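Periplasmic cell division protein (SufI) (PDB 6SYY) is a multicopper oxidase of a hyperthermophilic bacterium that binds copper ions and, as in its family, probably couples substrate oxidation to the reduction of dioxygen. Local coordinates at residues Ile504-Cys509 with Met520-Val525; Thr408-Thr413 with Lys428-Gln433; Gly121-Trp126 with His456-Gln461. One frame throughout, in Å; residues are numbered along the deposited sequence.

In the fold
Contacts 1 and 2 lie wholly in the C-terminal multicopper oxidase domain, their centres about 8 Å apart. Strand 520-525 of contact 1 pairs with 503-509 on one side and with 432-433 of contact 2 on the other, whereas the other segment of contact 2 ends strand 407-409 of a second sheet. Contact 3, centred about 11 Å from contact 1 and about 18 Å from contact 2, ties the N-terminal copper-oxidase domain to the C-terminal one. Along the chain, contact 2 is nested in the long loop that contact 3 closes, and contact 1 follows both. Tyr505 and Tyr523 bond to backbone oxygens of contact 3, linking the sheet of His508 and Cys509 to the interdomain loops.

Contact 1 of 3, residues Ile504-Cys509 with Met520-Val525; sequences IYLLHC and MVNYRV. With CU (copper (II) ion), chain C; CU (copper (II) ion), chain B.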
loop_
_atom_site.group_PDB
_atom_site.type_symbol
_atom_site.label_atom_id
_atom_site.label_comp_id
_atom_site.label_asym_id
_atom_site.label_seq_id
_atom_site.Cartn_x
_atom_site.Cartn_y
_atom_site.Cartn_z
ATOM N N ILE A 504 -20.022 3.514 5.338
ATOM C CA ILE A 504 -19.793 2.074 5.384
ATOM C C ILE A 504 -18.364 1.832 4.928
ATOM O O ILE A 504 -18.035 2.023 3.751
ATOM C CB ILE A 504 -20.790 1.303 4.512
ATOM C CG1 ILE A 504 -22.219 1.612 4.955
ATOM C CG2 ILE A 504 -20.501 -0.184 4.587
ATOM C CD1 ILE A 504 -22.470 1.357 6.434
ATOM N N TYR A 505 -17.514 1.407 5.854
ATOM C CA TYR A 505 -16.104 1.217 5.576
ATOM C C TYR A 505 -15.728 -0.241 5.795
ATOM O O TYR A 505 -16.326 -0.937 6.617
ATOM C CB TYR A 505 -15.248 2.131 6.453
ATOM C CG TYR A 505 -15.337 3.591 6.069
ATOM C CD1 TYR A 505 -15.243 3.985 4.737
ATOM C CD2 TYR A 505 -15.518 4.575 7.035
ATOM C CE1 TYR A 505 -15.318 5.317 4.377
ATOM C CE2 TYR A 505 -15.597 5.911 6.685
ATOM C CZ TYR A 505 -15.498 6.275 5.356
ATOM O OH TYR A 505 -15.576 7.604 5.000
ATOM N N LEU A 506 -14.739 -0.700 5.038
ATOM C CA LEU A 506 -14.265 -2.069 5.145
ATOM C C LEU A 506 -13.221 -2.203 6.244
ATOM O O LEU A 506 -12.507 -1.251 6.576
ATOM C CB LEU A 506 -13.667 -2.537 3.822
ATOM C CG LEU A 506 -14.647 -2.727 2.672
ATOM C CD1 LEU A 506 -13.887 -3.115 1.428
ATOM C CD2 LEU A 506 -15.667 -3.789 3.035
ATOM N N LEU A 507 -13.155 -3.400 6.818
ATOM C CA LEU A 507 -12.041 -3.834 7.654
ATOM C C LEU A 507 -11.673 -5.230 7.182
ATOM O O LEU A 507 -12.525 -6.125 7.172
ATOM C CB LEU A 507 -12.412 -3.827 9.141
ATOM C CG LEU A 507 -11.370 -4.234 10.189
ATOM C CD1 LEU A 507 -11.697 -3.593 11.527
ATOM C CD2 LEU A 507 -11.299 -5.743 10.359
ATOM N N HIS A 508 -10.420 -5.415 6.771
ATOM C CA HIS A 508 -10.049 -6.659 6.114
ATOM C C HIS A 508 -8.544 -6.857 6.192
ATOM O O HIS A 508 -7.776 -5.910 6.380
ATOM C CB HIS A 508 -10.513 -6.677 4.649
ATOM C CG HIS A 508 -9.816 -5.681 3.773
ATOM N ND1 HIS A 508 -8.751 -6.019 2.964
ATOM C CD2 HIS A 508 -10.031 -4.358 3.577
ATOM C CE1 HIS A 508 -8.339 -4.947 2.310
ATOM N NE2 HIS A 508 -9.099 -3.925 2.665
ATOM N N CYS A 509 -8.139 -8.114 6.054
ATOM C CA CYS A 509 -6.734 -8.433 5.872
ATOM C C CYS A 509 -6.286 -8.013 4.483
ATOM O O CYS A 509 -7.044 -8.113 3.515
ATOM C CB CYS A 509 -6.510 -9.927 6.062
ATOM S SG CYS A 509 -4.834 -10.453 5.756
ATOM N N MET A 520 -12.961 -10.180 5.562
ATOM C CA MET A 520 -13.370 -8.812 5.275
ATOM C C MET A 520 -14.757 -8.595 5.862
ATOM O O MET A 520 -15.629 -9.456 5.718
ATOM C CB MET A 520 -13.363 -8.581 3.755
ATOM C CG MET A 520 -14.085 -7.351 3.265
ATOM S SD MET A 520 -13.916 -7.195 1.472
ATOM C CE MET A 520 -14.231 -8.873 0.932
ATOM N N VAL A 521 -14.949 -7.464 6.544
ATOM C CA VAL A 521 -16.241 -7.088 7.112
ATOM C C VAL A 521 -16.469 -5.600 6.872
ATOM O O VAL A 521 -15.556 -4.858 6.510
ATOM C CB VAL A 521 -16.343 -7.389 8.626
ATOM C CG1 VAL A 521 -16.297 -8.880 8.895
ATOM C CG2 VAL A 521 -15.244 -6.662 9.388
ATOM N N ASN A 522 -17.710 -5.174 7.081
ATOM C CA ASN A 522 -18.043 -3.759 7.133
ATOM C C ASN A 522 -18.036 -3.284 8.578
ATOM O O ASN A 522 -18.299 -4.051 9.507
ATOM C CB ASN A 522 -19.429 -3.475 6.540
ATOM C CG ASN A 522 -19.551 -3.854 5.075
ATOM O OD1 ASN A 522 -18.637 -3.647 4.280
ATOM N ND2 ASN A 522 -20.703 -4.402 4.711
ATOM N N TYR A 523 -17.737 -2.003 8.761
ATOM C CA TYR A 523 -18.116 -1.296 9.972
ATOM C C TYR A 523 -18.746 0.025 9.553
ATOM O O TYR A 523 -18.631 0.451 8.400
ATOM C CB TYR A 523 -16.931 -1.087 10.939
ATOM C CG TYR A 523 -15.925 -0.043 10.520
ATOM C CD1 TYR A 523 -15.975 1.243 11.043
ATOM C CD2 TYR A 523 -14.917 -0.342 9.613
ATOM C CE1 TYR A 523 -15.053 2.208 10.668
ATOM C CE2 TYR A 523 -13.986 0.615 9.233
ATOM C CZ TYR A 523 -14.062 1.889 9.764
ATOM O OH TYR A 523 -13.146 2.851 9.400
ATOM N N ARG A 524 -19.445 0.655 10.490
ATOM C CA ARG A 524 -20.267 1.818 10.186
ATOM C C ARG A 524 -19.877 2.981 11.083
ATOM O O ARG A 524 -19.626 2.797 12.277
ATOM C CB ARG A 524 -21.753 1.495 10.363
ATOM C CG ARG A 524 -22.704 2.606 9.963
ATOM C CD ARG A 524 -24.140 2.208 10.298
ATOM N NE ARG A 524 -25.061 3.340 10.255
ATOM C CZ ARG A 524 -26.079 3.445 9.408
ATOM N NH1 ARG A 524 -26.316 2.478 8.531
ATOM N NH2 ARG A 524 -26.864 4.514 9.444
ATOM N N VAL A 525 -19.820 4.177 10.502
ATOM C CA VAL A 525 -19.670 5.418 11.255
ATOM C C VAL A 525 -20.821 6.332 10.861
ATOM O O VAL A 525 -20.985 6.647 9.677
ATOM C CB VAL A 525 -18.324 6.114 10.995
ATOM C CG1 VAL A 525 -18.174 7.316 11.923
ATOM C CG2 VAL A 525 -17.169 5.137 11.166
HETATM CU CU CU C . -9.474 -2.527 0.981
HETATM CU CU CU B . -4.852 -12.370 6.445
#
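Tyr523 and Tyr505 face each other as an antiparallel hydrogen-bonded pair, Tyr505 N giving to Tyr523 O at 2.9 Å and Tyr523 N to Tyr505 O at 2.8 Å. Leu507 and Val521 form the next hydrogen-bonded pair, beyond the non-hydrogen-bonded pair Leu506-Asn522. With chi1 at 74°, CG of Tyr523 stands between its own backbone N and carbonyl carbon, which swings the ring from CB across strand 504-509. CG passes near Tyr505 O, and CD2 comes within 3.4 Å of that oxygen. CE2 then rests against Tyr505 CB at 3.4 Å while turning the ring edge, in plane, to Leu506 O at 3.6 Å. CZ is still close to Tyr505 CB, and the OH passes Tyr505 CD2 before bonding to His456 O. The two phenol rings are oblique, their planes 50° apart.

The opposite face of the sheet carries Leu506, whose CD2 lies 3.2 Å from Asn522 OD1 and also touches Met520 CG. That amide oxygen bonds to His131, and ND2 to Tyr133 OH and Lys428 O. His508 CB packs on Met520 CB at 3.5 Å; its imidazole leads away to a copper also bound by His456 and His161, and Cys509 binds the copper shared with His451 and His514. Strand 503-509 thus runs between strands 451-455 and 520-525, the latter bordered in turn by 432-433.

Contact 2 of 3, residues Thr408-Thr413 with Lys428-Gln433; sequences TINGET and KVLFEQ
Lys428 opens the segment 428-433 with a fully extended side chain, CG anti to the backbone N at chi1 -180°, that reaches the Glu412 carboxylate from the opposite direction. The salt bridge is short, NZ to Glu412 OE2 at 2.6 Å, and the ammonium approaches from above the carboxylate plane, 36° out of it. NZ also bonds to Asp416 O, while Glu412 OE1 is held by the hydroxyl of Tyr418, so both ends of the ion pair have second partners that limit their freedom to turn.

Val429 points away and packs on strand 520-525. Leu430 turns back and splits its two methyls over the turn. CD1 lies 3.7 Å from Glu412 OE1 and also touches Asn410 CB. CD2 meets Asn410 ND2 at 3.7 Å and reaches Ile409 CG2 as well. The Asn410 amide is itself fixed by the backbone of Thr399 and Arg397, so the amide that Leu430 rests on is held in place. Phe431 leaves the contact and sets its ring nearly parallel to that of Tyr523; beyond it the backbone of Gln433 bonds to that of Arg524.

The partner segment makes a type I' beta turn from Ile409 to Glu412, with Asn-Gly at its corner, a classic sequence for this turn. It ends strand 407-409 of one sheet, while 432-433 edges the other, as in a cupredoxin beta sandwich.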
loop_
_atom_site.group_PDB
_atom_site.type_symbol
_atom_site.label_atom_id
_atom_site.label_comp_id
_atom_site.label_asym_id
_atom_site.label_seq_id
_atom_site.Cartn_x
_atom_site.Cartn_y
_atom_site.Cartn_z
ATOM N N THR A 408 -11.192 -16.017 9.938
ATOM C CA THR A 408 -12.371 -15.321 10.430
ATOM C C THR A 408 -11.989 -14.026 11.131
ATOM O O THR A 408 -10.868 -13.857 11.623
ATOM C CB THR A 408 -13.177 -16.186 11.407
ATOM O OG1 THR A 408 -12.386 -16.453 12.577
ATOM C CG2 THR A 408 -13.591 -17.493 10.751
ATOM N N ILE A 409 -12.957 -13.118 11.178
ATOM C CA ILE A 409 -12.869 -11.880 11.938
ATOM C C ILE A 409 -14.054 -11.889 12.892
ATOM O O ILE A 409 -15.207 -11.778 12.458
ATOM C CB ILE A 409 -12.892 -10.641 11.033
ATOM C CG1 ILE A 409 -11.706 -10.657 10.068
ATOM C CG2 ILE A 409 -12.873 -9.375 11.862
ATOM C CD1 ILE A 409 -11.766 -9.569 9.012
ATOM N N ASN A 410 -13.776 -12.039 14.187
ATOM C CA ASN A 410 -14.816 -12.158 15.205
ATOM C C ASN A 410 -15.822 -13.243 14.828
ATOM O O ASN A 410 -17.041 -13.061 14.908
ATOM C CB ASN A 410 -15.505 -10.813 15.444
ATOM C CG ASN A 410 -14.679 -9.887 16.321
ATOM O OD1 ASN A 410 -13.600 -10.251 16.780
ATOM N ND2 ASN A 410 -15.185 -8.683 16.554
ATOM N N GLY A 411 -15.291 -14.389 14.401
ATOM C CA GLY A 411 -16.109 -15.533 14.043
ATOM C C GLY A 411 -16.836 -15.434 12.721
ATOM O O GLY A 411 -17.592 -16.348 12.379
ATOM N N GLU A 412 -16.623 -14.369 11.953
ATOM C CA GLU A 412 -17.397 -14.114 10.750
ATOM C C GLU A 412 -16.490 -13.949 9.538
ATOM O O GLU A 412 -15.332 -13.536 9.656
ATOM C CB GLU A 412 -18.262 -12.861 10.914
ATOM C CG GLU A 412 -19.169 -12.903 12.123
ATOM C CD GLU A 412 -20.332 -11.943 12.009
ATOM O OE1 GLU A 412 -20.094 -10.764 11.676
ATOM O OE2 GLU A 412 -21.484 -12.368 12.246
ATOM N N THR A 413 -17.028 -14.283 8.372
ATOM C CA THR A 413 -16.416 -13.946 7.096
ATOM C C THR A 413 -17.369 -13.051 6.318
ATOM O O THR A 413 -18.502 -12.793 6.737
ATOM C CB THR A 413 -16.079 -15.195 6.266
ATOM O OG1 THR A 413 -17.284 -15.767 5.737
ATOM C CG2 THR A 413 -15.349 -16.232 7.111
ATOM N N LYS A 428 -25.102 -5.265 6.766
ATOM C CA LYS A 428 -24.547 -5.763 8.015
ATOM C C LYS A 428 -23.213 -5.081 8.293
ATOM O O LYS A 428 -22.401 -4.874 7.386
ATOM C CB LYS A 428 -24.373 -7.283 7.950
ATOM C CG LYS A 428 -23.799 -7.897 9.212
ATOM C CD LYS A 428 -23.820 -9.420 9.181
ATOM C CE LYS A 428 -23.150 -9.987 10.433
ATOM N NZ LYS A 428 -23.342 -11.457 10.594
ATOM N N VAL A 429 -23.003 -4.696 9.548
ATOM C CA VAL A 429 -21.737 -4.131 9.993
ATOM C C VAL A 429 -21.282 -4.907 11.218
ATOM O O VAL A 429 -22.106 -5.322 12.042
ATOM C CB VAL A 429 -21.840 -2.622 10.311
ATOM C CG1 VAL A 429 -22.170 -1.832 9.053
ATOM C CG2 VAL A 429 -22.876 -2.365 11.403
ATOM N N LEU A 430 -19.969 -5.120 11.328
ATOM C CA LEU A 430 -19.438 -5.798 12.503
ATOM C C LEU A 430 -19.649 -4.959 13.755
ATOM O O LEU A 430 -20.009 -5.487 14.812
ATOM C CB LEU A 430 -17.956 -6.105 12.309
ATOM C CG LEU A 430 -17.340 -6.957 13.420
ATOM C CD1 LEU A 430 -17.974 -8.343 13.434
ATOM C CD2 LEU A 430 -15.821 -7.047 13.281
ATOM N N PHE A 431 -19.429 -3.653 13.651
ATOM C CA PHE A 431 -19.662 -2.740 14.755
ATOM C C PHE A 431 -19.987 -1.375 14.173
ATOM O O PHE A 431 -19.728 -1.101 12.997
ATOM C CB PHE A 431 -18.454 -2.661 15.703
ATOM C CG PHE A 431 -17.213 -2.112 15.061
ATOM C CD1 PHE A 431 -16.322 -2.954 14.417
ATOM C CD2 PHE A 431 -16.935 -0.756 15.103
ATOM C CE1 PHE A 431 -15.184 -2.456 13.820
ATOM C CE2 PHE A 431 -15.797 -0.250 14.505
ATOM C CZ PHE A 431 -14.919 -1.102 13.865
ATOM N N GLU A 432 -20.556 -0.519 15.014
ATOM C CA GLU A 432 -21.012 0.798 14.606
ATOM C C GLU A 432 -20.495 1.833 15.591
ATOM O O GLU A 432 -20.446 1.580 16.798
ATOM C CB GLU A 432 -22.543 0.839 14.532
ATOM C CG GLU A 432 -23.132 2.165 14.104
ATOM C CD GLU A 432 -24.636 2.089 13.941
ATOM O OE1 GLU A 432 -25.166 0.961 13.860
ATOM O OE2 GLU A 432 -25.289 3.151 13.897
ATOM N N GLN A 433 -20.100 2.995 15.072
ATOM C CA GLN A 433 -19.607 4.093 15.889
ATOM C C GLN A 433 -20.303 5.386 15.483
ATOM O O GLN A 433 -20.823 5.516 14.372
ATOM C CB GLN A 433 -18.082 4.258 15.758
ATOM C CG GLN A 433 -17.280 3.009 16.085
ATOM C CD GLN A 433 -17.382 2.611 17.546
ATOM O OE1 GLN A 433 -17.782 3.409 18.395
ATOM N NE2 GLN A 433 -17.021 1.369 17.845
#

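Contact 3 of 3, residues Gly121-Trp126 with His456-Gln461; sequences GFRAPW and HGFQFQ. With CU (copper (II) ion), chain C.
Arg123 and Gln459 join two loops that run on from copper-binding His-X-His-Gly motifs of the multicopper oxidase fold, one in the N-terminal and one in the C-terminal domain. The tight part is centred on the Gln459 amide. Arg123 NE gives its oxygen, OE1, a hydrogen bond of 2.6 Å, in the carbonyl plane although bent at the hydrogen to 138°, and Arg123 NH2 adds a weak one. Guanidinium and amide planes are 32° apart. A bend at chi2 folds Gln459 back so that OE1 faces the arginine, while NE2 is bonded to Asp151, whose other carboxylate oxygen accepts from Arg123 N; Asp151 thus bonds to both partners. Gly121 O also comes close to Gln459 NE2, at 2.6 Å, but the angle is too poor for a hydrogen bond.

The aliphatic part of Arg123 lies against the opposite backbone, CG 3.4 Å from Gly457 O. Its guanidinium has Phe458 CB over one face, offset toward the rim, and NH1 meets the edge of the Phe458 ring at CD1, 3.9 Å away, the two planes 82° apart. An alanine at Arg123 removes both donors to Gln459 OE1, which would probably leave that oxygen without its mate and the amide held only through NE2. Gln459 N is buried here without a partner in the model.

The other side is looser. Phe122 points away, to Phe147 and Ile149, and neither Ala124 nor the partly exposed Pro125 packs against 456-461. At the inner end His456 takes its place at the copper cluster: its ND1 is bonded to Asp129, and its NE2 binds copper at 2.1 Å.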
loop_
_atom_site.group_PDB
_atom_site.type_symbol
_atom_site.label_atom_id
_atom_site.label_comp_id
_atom_site.label_asym_id
_atom_site.label_seq_id
_atom_site.Cartn_x
_atom_site.Cartn_y
_atom_site.Cartn_z
ATOM N N GLY A 121 -6.128 4.195 1.382
ATOM C CA GLY A 121 -5.605 5.209 2.269
ATOM C C GLY A 121 -6.382 6.508 2.279
ATOM O O GLY A 121 -6.146 7.341 3.162
ATOM N N PHE A 122 -7.305 6.701 1.338
ATOM C CA PHE A 122 -8.054 7.948 1.264
ATOM C C PHE A 122 -9.108 8.029 2.364
ATOM O O PHE A 122 -9.755 7.036 2.711
ATOM C CB PHE A 122 -8.742 8.088 -0.099
ATOM C CG PHE A 122 -7.839 8.567 -1.203
ATOM C CD1 PHE A 122 -6.466 8.385 -1.138
ATOM C CD2 PHE A 122 -8.369 9.210 -2.309
ATOM C CE1 PHE A 122 -5.642 8.828 -2.161
ATOM C CE2 PHE A 122 -7.550 9.655 -3.334
ATOM C CZ PHE A 122 -6.184 9.464 -3.259
ATOM N N ARG A 123 -9.274 9.227 2.916
ATOM C CA ARG A 123 -10.486 9.589 3.640
ATOM C C ARG A 123 -11.473 10.122 2.609
ATOM O O ARG A 123 -11.300 11.229 2.088
ATOM C CB ARG A 123 -10.195 10.633 4.714
ATOM C CG ARG A 123 -9.266 10.163 5.803
ATOM C CD ARG A 123 -8.718 11.338 6.598
ATOM N NE ARG A 123 -7.827 10.884 7.658
ATOM C CZ ARG A 123 -8.171 10.810 8.938
ATOM N NH1 ARG A 123 -9.387 11.181 9.318
ATOM N NH2 ARG A 123 -7.297 10.375 9.837
ATOM N N ALA A 124 -12.491 9.330 2.298
ATOM C CA ALA A 124 -13.443 9.657 1.249
ATOM C C ALA A 124 -14.841 9.252 1.685
ATOM O O ALA A 124 -14.997 8.359 2.529
ATOM C CB ALA A 124 -13.090 8.942 -0.063
ATOM N N PRO A 125 -15.876 9.895 1.144
ATOM C CA PRO A 125 -17.220 9.323 1.268
ATOM C C PRO A 125 -17.220 7.945 0.625
ATOM O O PRO A 125 -16.611 7.733 -0.424
ATOM C CB PRO A 125 -18.111 10.315 0.510
ATOM C CG PRO A 125 -17.305 11.573 0.419
ATOM C CD PRO A 125 -15.872 11.139 0.356
ATOM N N TRP A 126 -17.889 6.994 1.279
ATOM C CA TRP A 126 -17.647 5.597 0.942
ATOM C C TRP A 126 -18.169 5.226 -0.439
ATOM O O TRP A 126 -17.658 4.280 -1.047
ATOM C CB TRP A 126 -18.245 4.690 2.012
ATOM C CG TRP A 126 -19.720 4.535 1.951
ATOM C CD1 TRP A 126 -20.659 5.458 2.301
ATOM C CD2 TRP A 126 -20.434 3.369 1.537
ATOM N NE1 TRP A 126 -21.918 4.938 2.123
ATOM C CE2 TRP A 126 -21.805 3.655 1.656
ATOM C CE3 TRP A 126 -20.044 2.107 1.076
ATOM C CZ2 TRP A 126 -22.789 2.729 1.329
ATOM C CZ3 TRP A 126 -21.022 1.189 0.752
ATOM C CH2 TRP A 126 -22.379 1.504 0.880
ATOM N N HIS A 456 -10.548 0.880 6.091
ATOM C CA HIS A 456 -10.844 1.997 5.212
ATOM C C HIS A 456 -11.364 3.175 6.031
ATOM O O HIS A 456 -11.754 3.030 7.191
ATOM C CB HIS A 456 -11.876 1.596 4.152
ATOM C CG HIS A 456 -11.393 0.543 3.201
ATOM N ND1 HIS A 456 -11.968 0.341 1.963
ATOM C CD2 HIS A 456 -10.400 -0.371 3.305
ATOM C CE1 HIS A 456 -11.347 -0.649 1.347
ATOM N NE2 HIS A 456 -10.391 -1.098 2.139
ATOM N N GLY A 457 -11.363 4.349 5.414
ATOM C CA GLY A 457 -11.994 5.526 5.989
ATOM C C GLY A 457 -11.133 6.426 6.850
ATOM O O GLY A 457 -11.301 7.648 6.818
ATOM N N PHE A 458 -10.222 5.851 7.635
ATOM C CA PHE A 458 -9.405 6.641 8.548
ATOM C C PHE A 458 -8.025 6.022 8.684
ATOM O O PHE A 458 -7.854 4.806 8.561
ATOM C CB PHE A 458 -10.039 6.749 9.941
ATOM C CG PHE A 458 -11.514 7.014 9.918
ATOM C CD1 PHE A 458 -11.997 8.311 9.908
ATOM C CD2 PHE A 458 -12.419 5.964 9.897
ATOM C CE1 PHE A 458 -13.357 8.558 9.879
ATOM C CE2 PHE A 458 -13.780 6.203 9.868
ATOM C CZ PHE A 458 -14.250 7.502 9.860
ATOM N N GLN A 459 -7.042 6.872 8.948
ATOM C CA GLN A 459 -5.766 6.371 9.417
ATOM C C GLN A 459 -5.822 6.170 10.932
ATOM O O GLN A 459 -6.742 6.629 11.613
ATOM C CB GLN A 459 -4.635 7.321 9.031
ATOM C CG GLN A 459 -4.346 7.366 7.540
ATOM C CD GLN A 459 -5.258 8.320 6.794
ATOM O OE1 GLN A 459 -5.926 9.161 7.398
ATOM N NE2 GLN A 459 -5.285 8.200 5.473
ATOM N N PHE A 460 -4.827 5.465 11.461
ATOM C CA PHE A 460 -4.764 5.181 12.885
ATOM C C PHE A 460 -3.322 5.281 13.356
ATOM O O PHE A 460 -2.384 5.350 12.556
ATOM C CB PHE A 460 -5.334 3.794 13.212
ATOM C CG PHE A 460 -4.678 2.671 12.456
ATOM C CD1 PHE A 460 -3.495 2.110 12.903
ATOM C CD2 PHE A 460 -5.254 2.171 11.299
ATOM C CE1 PHE A 460 -2.889 1.077 12.208
ATOM C CE2 PHE A 460 -4.660 1.134 10.607
ATOM C CZ PHE A 460 -3.471 0.590 11.057
ATOM N N GLN A 461 -3.152 5.274 14.674
ATOM C CA GLN A 461 -1.840 5.279 15.305
ATOM C C GLN A 461 -1.679 4.009 16.124
ATOM O O GLN A 461 -2.557 3.663 16.922
ATOM C CB GLN A 461 -1.661 6.514 16.183
ATOM C CG GLN A 461 -1.751 7.811 15.402
ATOM C CD GLN A 461 -1.814 9.018 16.302
ATOM O OE1 GLN A 461 -1.919 8.891 17.525
ATOM N NE2 GLN A 461 -1.752 10.201 15.705
HETATM CU CU CU C . -9.474 -2.527 0.981
#